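Local coordinates for protein 6-carboxyhexanoate--coa ligase (Bacillus subtilis, PDB 5FM0) that is a ligase of the 6-carboxyhexanoate--CoA ligase family, with pimeloyl-AMP, pyrophosphate and magnesium ions bound in the model, at residues Met13-Asn18 against Asp60-Gln65; Ile73-Pro78 against Pro249-Trp254; Tyr200-Val205 against Tyr212-Ala217. One frame throughout, in Å; residues are numbered along the deposited sequence.

Interaction 1: Met13-Asn18 against Asp60-Gln65; sequences MRASMN and DFMQIQ. With PT (platinum (II) ion), chain I; PT (platinum (II) ion), chain G.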
loop_
_atom_site.group_PDB
_atom_site.type_symbol
_atom_site.label_atom_id
_atom_site.label_comp_id
_atom_site.label_asym_id
_atom_site.label_seq_id
_atom_site.Cartn_x
_atom_site.Cartn_y
_atom_site.Cartn_z
ATOM N N MET A 13 2.322 -1.327 -7.480
ATOM C CA MET A 13 2.794 -0.090 -6.904
ATOM C C MET A 13 2.152 1.078 -7.622
ATOM O O MET A 13 1.947 1.036 -8.831
ATOM C CB MET A 13 4.311 -0.010 -7.037
ATOM C CG MET A 13 4.931 1.252 -6.456
ATOM S SD MET A 13 4.834 2.647 -7.593
ATOM C CE MET A 13 6.005 2.151 -8.863
ATOM N N ARG A 14 1.823 2.123 -6.876
ATOM C CA ARG A 14 1.516 3.420 -7.482
ATOM C C ARG A 14 2.084 4.568 -6.639
ATOM O O ARG A 14 2.232 4.452 -5.426
ATOM C CB ARG A 14 0.026 3.591 -7.733
ATOM C CG ARG A 14 -0.868 3.524 -6.516
ATOM C CD ARG A 14 -2.319 3.758 -6.935
ATOM N NE ARG A 14 -3.157 4.266 -5.846
ATOM C CZ ARG A 14 -3.969 3.510 -5.113
ATOM N NH1 ARG A 14 -4.071 2.196 -5.344
ATOM N NH2 ARG A 14 -4.681 4.068 -4.146
ATOM N N ALA A 15 2.444 5.651 -7.306
ATOM C CA ALA A 15 3.052 6.778 -6.657
ATOM C C ALA A 15 2.524 8.071 -7.290
ATOM O O ALA A 15 2.264 8.123 -8.476
ATOM C CB ALA A 15 4.554 6.689 -6.781
ATOM N N SER A 16 2.338 9.101 -6.481
ATOM C CA SER A 16 1.884 10.381 -6.979
ATOM C C SER A 16 2.590 11.532 -6.249
ATOM O O SER A 16 3.303 11.318 -5.266
ATOM C CB SER A 16 0.361 10.497 -6.874
ATOM O OG SER A 16 -0.127 10.047 -5.624
ATOM N N MET A 17 2.428 12.737 -6.784
ATOM C CA MET A 17 3.010 13.959 -6.218
ATOM C C MET A 17 1.859 14.933 -5.964
ATOM O O MET A 17 0.894 14.988 -6.750
ATOM C CB MET A 17 4.024 14.549 -7.194
ATOM C CG MET A 17 4.992 15.562 -6.602
ATOM S SD MET A 17 5.849 16.587 -7.828
ATOM C CE MET A 17 6.722 15.395 -8.831
ATOM N N ASN A 18 1.948 15.686 -4.868
ATOM C CA ASN A 18 0.826 16.515 -4.371
ATOM C C ASN A 18 -0.366 15.658 -3.915
ATOM O O ASN A 18 -1.465 15.760 -4.465
ATOM C CB ASN A 18 0.372 17.540 -5.424
ATOM C CG ASN A 18 1.422 18.608 -5.697
ATOM O OD1 ASN A 18 2.501 18.337 -6.251
ATOM N ND2 ASN A 18 1.105 19.835 -5.323
ATOM N N ASP A 60 5.212 12.107 -3.099
ATOM C CA ASP A 60 4.901 12.258 -1.697
ATOM C C ASP A 60 3.813 11.258 -1.253
ATOM O O ASP A 60 3.309 11.334 -0.141
ATOM C CB ASP A 60 4.499 13.702 -1.399
ATOM C CG ASP A 60 3.316 14.167 -2.208
ATOM O OD1 ASP A 60 2.473 13.316 -2.601
ATOM O OD2 ASP A 60 3.220 15.399 -2.434
ATOM N N PHE A 61 3.458 10.338 -2.142
ATOM C CA PHE A 61 2.546 9.255 -1.836
ATOM C C PHE A 61 2.956 8.000 -2.601
ATOM O O PHE A 61 3.324 8.066 -3.759
ATOM C CB PHE A 61 1.126 9.627 -2.210
ATOM C CG PHE A 61 0.146 8.513 -2.004
ATOM C CD1 PHE A 61 -0.461 8.323 -0.771
ATOM C CD2 PHE A 61 -0.154 7.646 -3.028
ATOM C CE1 PHE A 61 -1.355 7.287 -0.577
ATOM C CE2 PHE A 61 -1.054 6.612 -2.845
ATOM C CZ PHE A 61 -1.657 6.431 -1.618
ATOM N N MET A 62 2.915 6.857 -1.939
ATOM C CA MET A 62 3.168 5.604 -2.594
ATOM C C MET A 62 2.456 4.443 -1.897
ATOM O O MET A 62 2.371 4.404 -0.683
ATOM C CB MET A 62 4.659 5.319 -2.656
ATOM C CG MET A 62 4.974 4.048 -3.447
ATOM S SD MET A 62 6.728 3.654 -3.635
ATOM C CE MET A 62 7.328 5.140 -4.409
ATOM N N GLN A 63 1.947 3.508 -2.702
ATOM C CA GLN A 63 1.351 2.278 -2.231
ATOM C C GLN A 63 2.021 1.119 -2.917
ATOM O O GLN A 63 2.100 1.082 -4.120
ATOM C CB GLN A 63 -0.114 2.203 -2.577
ATOM C CG GLN A 63 -1.064 2.867 -1.619
ATOM C CD GLN A 63 -2.418 2.167 -1.582
ATOM O OE1 GLN A 63 -2.514 0.951 -1.796
ATOM N NE2 GLN A 63 -3.473 2.936 -1.316
ATOM N N ILE A 64 2.456 0.160 -2.133
ATOM C CA ILE A 64 2.894 -1.072 -2.636
ATOM C C ILE A 64 2.078 -2.147 -1.974
ATOM O O ILE A 64 1.856 -2.134 -0.766
ATOM C CB ILE A 64 4.344 -1.338 -2.297
ATOM C CG1 ILE A 64 5.229 -0.306 -2.985
ATOM C CG2 ILE A 64 4.710 -2.762 -2.709
ATOM C CD1 ILE A 64 6.669 -0.378 -2.556
ATOM N N GLN A 65 1.669 -3.118 -2.767
ATOM C CA GLN A 65 0.753 -4.116 -2.292
ATOM C C GLN A 65 1.000 -5.480 -2.961
ATOM O O GLN A 65 1.419 -5.556 -4.120
ATOM C CB GLN A 65 -0.661 -3.620 -2.562
ATOM C CG GLN A 65 -1.650 -4.730 -2.772
ATOM C CD GLN A 65 -3.057 -4.220 -2.891
ATOM O OE1 GLN A 65 -3.328 -3.058 -2.636
ATOM N NE2 GLN A 65 -3.965 -5.101 -3.268
HETATM PT PT PT I . 4.267 17.855 -8.850
HETATM PT PT PT G . 7.443 17.601 -6.606
#

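Interaction 2: Ile73-Pro78 against Pro249-Trp254; sequences IKTIQP and PILIEW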
loop_
_atom_site.group_PDB
_atom_site.type_symbol
_atom_site.label_atom_id
_atom_site.label_comp_id
_atom_site.label_asym_id
_atom_site.label_seq_id
_atom_site.Cartn_x
_atom_site.Cartn_y
_atom_site.Cartn_z
ATOM N N ILE A 73 -2.174 -19.629 -14.168
ATOM C CA ILE A 73 -1.345 -18.712 -14.922
ATOM C C ILE A 73 -1.169 -19.156 -16.365
ATOM O O ILE A 73 -0.606 -20.207 -16.630
ATOM C CB ILE A 73 0.086 -18.652 -14.312
ATOM C CG1 ILE A 73 0.057 -18.433 -12.787
ATOM C CG2 ILE A 73 0.914 -17.586 -14.993
ATOM C CD1 ILE A 73 -0.877 -17.344 -12.322
ATOM N N LYS A 74 -1.596 -18.332 -17.302
ATOM C CA LYS A 74 -1.338 -18.604 -18.705
ATOM C C LYS A 74 0.015 -18.025 -19.145
ATOM O O LYS A 74 0.392 -16.936 -18.762
ATOM C CB LYS A 74 -2.487 -18.101 -19.564
ATOM C CG LYS A 74 -3.753 -18.947 -19.388
ATOM C CD LYS A 74 -4.631 -18.923 -20.641
ATOM C CE LYS A 74 -5.704 -20.012 -20.636
ATOM N NZ LYS A 74 -6.593 -19.906 -19.444
ATOM N N THR A 75 0.754 -18.798 -19.918
ATOM C CA THR A 75 2.040 -18.382 -20.429
ATOM C C THR A 75 1.884 -18.240 -21.922
ATOM O O THR A 75 1.277 -19.078 -22.544
ATOM C CB THR A 75 3.136 -19.427 -20.136
ATOM O OG1 THR A 75 3.453 -19.420 -18.737
ATOM C CG2 THR A 75 4.401 -19.125 -20.935
ATOM N N ILE A 76 2.405 -17.159 -22.487
ATOM C CA ILE A 76 2.253 -16.879 -23.913
ATOM C C ILE A 76 3.538 -16.315 -24.468
ATOM O O ILE A 76 4.400 -15.858 -23.727
ATOM C CB ILE A 76 1.146 -15.817 -24.197
ATOM C CG1 ILE A 76 1.471 -14.483 -23.496
ATOM C CG2 ILE A 76 -0.227 -16.296 -23.754
ATOM C CD1 ILE A 76 0.605 -13.320 -23.965
ATOM N N GLN A 77 3.631 -16.326 -25.787
ATOM C CA GLN A 77 4.696 -15.642 -26.501
ATOM C C GLN A 77 4.393 -14.157 -26.564
ATOM O O GLN A 77 3.249 -13.744 -26.544
ATOM C CB GLN A 77 4.798 -16.156 -27.953
ATOM C CG GLN A 77 4.986 -17.659 -28.098
ATOM C CD GLN A 77 6.431 -18.068 -27.970
ATOM O OE1 GLN A 77 7.340 -17.350 -28.403
ATOM N NE2 GLN A 77 6.662 -19.222 -27.356
ATOM N N PRO A 78 5.429 -13.350 -26.644
ATOM C CA PRO A 78 5.244 -11.942 -26.902
ATOM C C PRO A 78 4.805 -11.687 -28.330
ATOM O O PRO A 78 5.052 -12.509 -29.196
ATOM C CB PRO A 78 6.645 -11.371 -26.691
ATOM C CG PRO A 78 7.557 -12.497 -26.990
ATOM C CD PRO A 78 6.845 -13.720 -26.506
ATOM N N PRO A 249 -4.029 -13.641 -15.067
ATOM C CA PRO A 249 -2.590 -13.708 -14.904
ATOM C C PRO A 249 -1.873 -14.256 -16.122
ATOM O O PRO A 249 -2.266 -15.273 -16.658
ATOM C CB PRO A 249 -2.409 -14.622 -13.700
ATOM C CG PRO A 249 -3.663 -15.388 -13.592
ATOM C CD PRO A 249 -4.750 -14.609 -14.247
ATOM N N ILE A 250 -0.809 -13.573 -16.532
ATOM C CA ILE A 250 -0.116 -13.868 -17.763
ATOM C C ILE A 250 1.373 -13.768 -17.530
ATOM O O ILE A 250 1.855 -12.777 -16.997
ATOM C CB ILE A 250 -0.494 -12.835 -18.837
ATOM C CG1 ILE A 250 -1.952 -13.005 -19.259
ATOM C CG2 ILE A 250 0.425 -12.915 -20.031
ATOM C CD1 ILE A 250 -2.181 -14.128 -20.241
ATOM N N LEU A 251 2.111 -14.798 -17.919
ATOM C CA LEU A 251 3.557 -14.699 -17.981
ATOM C C LEU A 251 3.985 -14.761 -19.430
ATOM O O LEU A 251 3.473 -15.549 -20.199
ATOM C CB LEU A 251 4.218 -15.832 -17.211
ATOM C CG LEU A 251 4.108 -15.775 -15.692
ATOM C CD1 LEU A 251 4.622 -17.084 -15.097
ATOM C CD2 LEU A 251 4.865 -14.576 -15.136
ATOM N N ILE A 252 4.924 -13.914 -19.795
ATOM C CA ILE A 252 5.482 -13.960 -21.109
ATOM C C ILE A 252 6.655 -14.920 -21.093
ATOM O O ILE A 252 7.515 -14.818 -20.227
ATOM C CB ILE A 252 5.983 -12.585 -21.546
ATOM C CG1 ILE A 252 4.871 -11.540 -21.424
ATOM C CG2 ILE A 252 6.501 -12.642 -22.969
ATOM C CD1 ILE A 252 3.607 -11.846 -22.202
ATOM N N GLU A 253 6.673 -15.850 -22.049
ATOM C CA GLU A 253 7.840 -16.696 -22.298
ATOM C C GLU A 253 8.061 -16.901 -23.797
ATOM O O GLU A 253 7.270 -17.548 -24.477
ATOM C CB GLU A 253 7.705 -18.045 -21.614
ATOM C CG GLU A 253 9.009 -18.822 -21.626
ATOM C CD GLU A 253 9.034 -19.977 -20.639
ATOM O OE1 GLU A 253 8.082 -20.130 -19.854
ATOM O OE2 GLU A 253 10.020 -20.734 -20.638
ATOM N N TRP A 254 9.138 -16.319 -24.296
ATOM C CA TRP A 254 9.499 -16.396 -25.705
ATOM C C TRP A 254 10.258 -17.676 -26.044
ATOM O O TRP A 254 11.094 -18.133 -25.262
ATOM C CB TRP A 254 10.390 -15.207 -26.046
ATOM C CG TRP A 254 10.963 -15.228 -27.421
ATOM C CD1 TRP A 254 10.300 -14.993 -28.591
ATOM C CD2 TRP A 254 12.327 -15.449 -27.771
ATOM N NE1 TRP A 254 11.166 -15.070 -29.646
ATOM C CE2 TRP A 254 12.422 -15.349 -29.171
ATOM C CE3 TRP A 254 13.480 -15.734 -27.036
ATOM C CZ2 TRP A 254 13.628 -15.529 -29.855
ATOM C CZ3 TRP A 254 14.673 -15.912 -27.712
ATOM C CH2 TRP A 254 14.739 -15.807 -29.107
#

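Interaction 3: Tyr200-Val205 against Tyr212-Ala217; sequences YITGYV and YQRITA. With WAQ (pimeloyl-AMP), chain C.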
loop_
_atom_site.group_PDB
_atom_site.type_symbol
_atom_site.label_atom_id
_atom_site.label_comp_id
_atom_site.label_asym_id
_atom_site.label_seq_id
_atom_site.Cartn_x
_atom_site.Cartn_y
_atom_site.Cartn_z
ATOM N N TYR A 200 11.171 10.073 -22.887
ATOM C CA TYR A 200 11.018 8.915 -23.766
ATOM C C TYR A 200 9.927 9.126 -24.796
ATOM O O TYR A 200 8.748 9.267 -24.451
ATOM C CB TYR A 200 10.712 7.691 -22.936
ATOM C CG TYR A 200 11.005 6.416 -23.632
ATOM C CD1 TYR A 200 12.304 5.918 -23.687
ATOM C CD2 TYR A 200 9.985 5.683 -24.241
ATOM C CE1 TYR A 200 12.588 4.729 -24.337
ATOM C CE2 TYR A 200 10.253 4.486 -24.887
ATOM C CZ TYR A 200 11.557 4.018 -24.935
ATOM O OH TYR A 200 11.835 2.838 -25.563
ATOM N N ILE A 201 10.308 9.148 -26.070
ATOM C CA ILE A 201 9.371 9.601 -27.109
ATOM C C ILE A 201 8.876 8.490 -28.017
ATOM O O ILE A 201 7.995 8.707 -28.840
ATOM C CB ILE A 201 9.978 10.714 -27.995
ATOM C CG1 ILE A 201 11.256 10.218 -28.692
ATOM C CG2 ILE A 201 10.231 11.960 -27.168
ATOM C CD1 ILE A 201 11.717 11.136 -29.807
ATOM N N THR A 202 9.446 7.306 -27.876
ATOM C CA THR A 202 8.993 6.176 -28.650
ATOM C C THR A 202 7.653 5.657 -28.093
ATOM O O THR A 202 7.476 5.558 -26.881
ATOM C CB THR A 202 10.024 5.036 -28.598
ATOM O OG1 THR A 202 11.253 5.486 -29.172
ATOM C CG2 THR A 202 9.520 3.820 -29.362
ATOM N N GLY A 203 6.731 5.340 -28.986
ATOM C CA GLY A 203 5.432 4.757 -28.634
ATOM C C GLY A 203 5.178 3.530 -29.488
ATOM O O GLY A 203 6.109 2.969 -30.070
ATOM N N TYR A 204 3.936 3.072 -29.531
ATOM C CA TYR A 204 3.589 1.931 -30.375
ATOM C C TYR A 204 2.134 1.854 -30.661
ATOM O O TYR A 204 1.326 2.479 -29.998
ATOM C CB TYR A 204 4.014 0.590 -29.773
ATOM C CG TYR A 204 3.312 0.177 -28.497
ATOM C CD1 TYR A 204 2.097 -0.505 -28.523
ATOM C CD2 TYR A 204 3.898 0.426 -27.253
ATOM C CE1 TYR A 204 1.481 -0.918 -27.339
ATOM C CE2 TYR A 204 3.282 0.031 -26.072
ATOM C CZ TYR A 204 2.082 -0.642 -26.119
ATOM O OH TYR A 204 1.483 -1.001 -24.944
ATOM N N VAL A 205 1.826 1.091 -31.702
ATOM C CA VAL A 205 0.499 0.594 -31.924
ATOM C C VAL A 205 0.605 -0.930 -31.912
ATOM O O VAL A 205 1.581 -1.495 -32.401
ATOM C CB VAL A 205 -0.062 1.102 -33.244
ATOM C CG1 VAL A 205 -1.295 0.320 -33.624
ATOM C CG2 VAL A 205 -0.427 2.572 -33.121
ATOM N N TYR A 212 3.376 -5.858 -32.532
ATOM C CA TYR A 212 3.782 -4.731 -31.735
ATOM C C TYR A 212 4.617 -3.818 -32.605
ATOM O O TYR A 212 5.780 -4.096 -32.854
ATOM C CB TYR A 212 4.581 -5.254 -30.534
ATOM C CG TYR A 212 5.091 -4.235 -29.546
ATOM C CD1 TYR A 212 4.270 -3.724 -28.566
ATOM C CD2 TYR A 212 6.415 -3.845 -29.545
ATOM C CE1 TYR A 212 4.742 -2.822 -27.637
ATOM C CE2 TYR A 212 6.895 -2.953 -28.618
ATOM C CZ TYR A 212 6.050 -2.447 -27.665
ATOM O OH TYR A 212 6.538 -1.555 -26.750
ATOM N N GLN A 213 4.004 -2.719 -33.047
ATOM C CA GLN A 213 4.612 -1.778 -33.988
ATOM C C GLN A 213 5.166 -0.510 -33.315
ATOM O O GLN A 213 4.438 0.469 -33.099
ATOM C CB GLN A 213 3.570 -1.347 -35.033
ATOM C CG GLN A 213 3.064 -2.463 -35.928
ATOM C CD GLN A 213 4.016 -2.808 -37.058
ATOM O OE1 GLN A 213 4.860 -2.008 -37.448
ATOM N NE2 GLN A 213 3.885 -4.013 -37.580
ATOM N N ARG A 214 6.450 -0.525 -32.990
ATOM C CA ARG A 214 7.096 0.638 -32.381
ATOM C C ARG A 214 7.252 1.780 -33.378
ATOM O O ARG A 214 7.546 1.555 -34.549
ATOM C CB ARG A 214 8.467 0.249 -31.878
ATOM C CG ARG A 214 8.451 -1.009 -31.059
ATOM C CD ARG A 214 9.846 -1.428 -30.697
ATOM N NE ARG A 214 10.447 -0.542 -29.704
ATOM C CZ ARG A 214 11.628 0.037 -29.855
ATOM N NH1 ARG A 214 12.329 -0.159 -30.970
ATOM N NH2 ARG A 214 12.103 0.810 -28.899
ATOM N N ILE A 215 7.043 2.994 -32.888
ATOM C CA ILE A 215 7.147 4.208 -33.647
ATOM C C ILE A 215 8.063 5.128 -32.837
ATOM O O ILE A 215 7.707 5.528 -31.731
ATOM C CB ILE A 215 5.776 4.857 -33.790
ATOM C CG1 ILE A 215 4.811 3.906 -34.479
ATOM C CG2 ILE A 215 5.862 6.166 -34.567
ATOM C CD1 ILE A 215 3.370 4.391 -34.423
ATOM N N THR A 216 9.234 5.452 -33.388
ATOM C CA THR A 216 10.351 6.000 -32.608
ATOM C C THR A 216 10.188 7.447 -32.200
ATOM O O THR A 216 10.926 7.923 -31.357
ATOM C CB THR A 216 11.672 5.867 -33.373
ATOM O OG1 THR A 216 11.553 6.527 -34.639
ATOM C CG2 THR A 216 12.010 4.402 -33.596
ATOM N N ALA A 217 9.220 8.141 -32.781
ATOM C CA ALA A 217 8.863 9.453 -32.303
ATOM C C ALA A 217 7.360 9.609 -32.286
ATOM O O ALA A 217 6.741 9.590 -33.340
ATOM C CB ALA A 217 9.489 10.536 -33.181
HETATM N N1 WAQ C . -2.563 -0.644 -17.373
HETATM C C2 WAQ C . -3.238 0.332 -18.109
HETATM N N3 WAQ C . -2.575 1.487 -18.471
HETATM C C4 WAQ C . -1.285 1.650 -18.117
HETATM C C5 WAQ C . -0.643 0.702 -17.428
HETATM C C6 WAQ C . -1.286 -0.425 -17.063
HETATM N N6 WAQ C . -0.604 -1.341 -16.383
HETATM N N7 WAQ C . 0.611 1.133 -17.226
HETATM C C8 WAQ C . 0.723 2.329 -17.792
HETATM N N9 WAQ C . -0.442 2.659 -18.340
HETATM C "C1'" WAQ C . -0.813 3.898 -19.069
HETATM C "C2'" WAQ C . -0.888 5.088 -18.089
HETATM O "O2'" WAQ C . -1.856 6.074 -18.462
HETATM C "C3'" WAQ C . 0.470 5.717 -18.260
HETATM O "O3'" WAQ C . 0.473 7.120 -17.894
HETATM C "C4'" WAQ C . 0.744 5.547 -19.760
HETATM O "O4'" WAQ C . 0.222 4.216 -20.056
HETATM C "C5'" WAQ C . 2.238 5.659 -19.837
HETATM O "O5'" WAQ C . 2.705 4.446 -19.449
HETATM O OAB WAQ C . 8.761 -0.159 -27.271
HETATM O OAC WAQ C . 6.903 3.778 -21.036
HETATM O OAD WAQ C . 4.962 5.732 -19.255
HETATM O OAE WAQ C . 10.310 1.307 -26.634
HETATM O OAH WAQ C . 4.795 3.341 -18.214
HETATM C CAK WAQ C . 6.415 2.827 -25.177
HETATM C CAL WAQ C . 7.022 1.648 -26.012
HETATM C CAM WAQ C . 6.590 2.657 -23.667
HETATM C CAN WAQ C . 8.312 1.174 -25.371
HETATM C CAO WAQ C . 5.417 3.319 -22.954
HETATM O OAU WAQ C . 4.626 3.528 -20.693
HETATM C CAW WAQ C . 9.195 0.743 -26.518
HETATM C CAX WAQ C . 5.746 3.581 -21.459
HETATM P PBG WAQ C . 4.320 4.278 -19.225
#

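Interaction 1: Met13-Asn18 against Asp60-Gln65
Met13 to Ser16 pair with Ile64 to Phe61 in an antiparallel beta ladder, mostly buried. It joins the central strand 8-17 of a three-stranded sheet to strand 61-68. The directions of the two short segments differ by 175°, almost exactly antiparallel. Arg14 and Gln63 form a hydrogen-bonded pair, with Gln63 N to Arg14 O at 2.9 Å. Ser16 N continues the ladder to Phe61 O at 3.1 Å. Ser16 O then receives both Asp60 N (3.0 Å) and Phe61 N (3.3 Å). Asp60 and Phe61 thus both face Ser16, a classic beta bulge at the start of strand 61-68. Beyond it, Asp60 OD2 takes Asn18 N at 2.8 Å, on its syn side but out of the carboxylate plane, as Asn18 leaves the strand.

On one face lie Met13, Ala15, Met62 and Ile64. Met13 CG rests 3.8 Å from Ile64 CG1. Helix 40-52 packs against Met13 and Met62. The other face is more polar. Arg14 and Gln63 run side by side there. Gln63 CD lies over one face of the guanidinium, toward its rim, with the planes 41° apart. Ser16 OG approaches the Phe61 ring obliquely, nearest CD2, and bonds to Gly19 O. Met17 SD binds two platinum ions, at 2.2 and 2.3 Å. Strand 61-68 pairs along its far edge with a strand of the second subunit, so the sheet continues across the interface.

Interaction 2: Ile73-Pro78 against Pro249-Trp254
Lys74 and Ile76 of strand 74-76 make the four backbone bonds to Pro249-Glu253. The two short strands are parallel, with a twist of 29°. Lys74 N reaches Pro249 O, and Leu251 N reaches Lys74 O at 2.9 Å. Ile76 repeats the pattern two residues on: its N meets Leu251 O at 3.0 Å, and its O takes Glu253 N at 2.8 Å. Pro249, with no N-H to give, joins through its carbonyl.

Apolar contacts line the face with Ile76, Ile250 and Ile252. Ile76 has CG1 between its backbone N and carbonyl carbon (chi1 60°). CG1 thus reaches Ile252 CD1 at 3.6 Å and Ile250 CG2 at 3.9 Å. Helix 170-184 packs over this face. Thr75 and Leu251 share the other, more thinly lined face. At its ends Ile73 CG2 touches Leu251 CG at 3.7 Å and Thr75 CG2 meets Glu253 CB at 3.5 Å. Ile73 CD1 presses on the Pro249 ring. Past the strands, the Pro78 ring leans on Ile252 CG2 and Trp254 CB.

Gln77 OE1 bonds outside the contact, to Glu255 N. The backbone bonds therefore set the register, while the apolar side chains add packing that depends on shape alone.

Interaction 3: Tyr200-Val205 against Tyr212-Ala217
Tyr200 and Arg214, from opposite segments, meet at one carboxylate oxygen of pimeloyl-AMP. Arg214 NH2 donates to OAE of the ligand at 2.9 Å, and Arg214 NE donates to OAB at 3.0 Å. Both bonds are nearly straight, so the guanidinium edge grips the carboxylate with two parallel N-H groups. A bend in the arginine chain (chi3 71°) turns that edge to the ligand. Tyr212 OH gives a second bond to OAB at 2.7 Å. Together these three bonds hold the carboxylate at the guanidinium edge and would limit its rotation. Tyr200 OH also bonds to OAE, but its modelled length of 2.4 Å is doubtful. Arg171, itself hydrogen-bonded to the ligand through NH1, makes a cation-pi contact with the Tyr200 ring. Tyr204 flanks the ligand chain, with CD2 3.6 Å from CAL.

The two tyrosines Tyr204 and Tyr212 also pack on each other. Tyr212 CE1 stands over the centre of the Tyr204 ring, with the planes 42° apart. Thr202 CG2 covers one face of the Arg214 guanidinium.

These groups sit on or next to a beta hairpin of strands 203-207 and 211-215, inside a mixed sheet. Gly203 and Ile215 form one hydrogen-bonded pair; Val205 and Gln213 form the next. Tyr204 and Arg214 lie between them as a non-hydrogen-bonded pair, on the ligand's face. Thr202 OG1 donates to Thr216 O at 3.3 Å from above its carbonyl plane.

In the second shell, Glu191 bonds to Tyr204 OH and Thr83 OG1 to Arg214 NH1. Arg228, which bonds the ligand as well, also holds Tyr204 OH. Further out, helix 170-184 packs on Tyr204 and Tyr212. On the other side of the hairpin, Val205, Gln213 and Ile215 touch helix 89-103.

The three contacts are all backbone ladders between strands, but each belongs to a different sheet. Interactions 1 and 3 are antiparallel and mostly buried. Interaction 2 is parallel, only partly buried, and lies at the edge of its sheet. Interaction 1 adjoins the subunit interface; no other chain touches interactions 2 and 3. Interaction 3 alone binds pimeloyl-AMP, through aromatic and hydrogen-bonding side chains. Interaction 2 is mostly aliphatic, with Trp254 at its end. Interaction 1 has an apolar face toward helix 40-52 and a more polar face with Arg14 and Gln63. Helix 170-184 touches interactions 2 and 3, whose nearest atoms are about 7 Å apart. Interaction 1 stands further off, its centre about 28 and 27 Å from theirs.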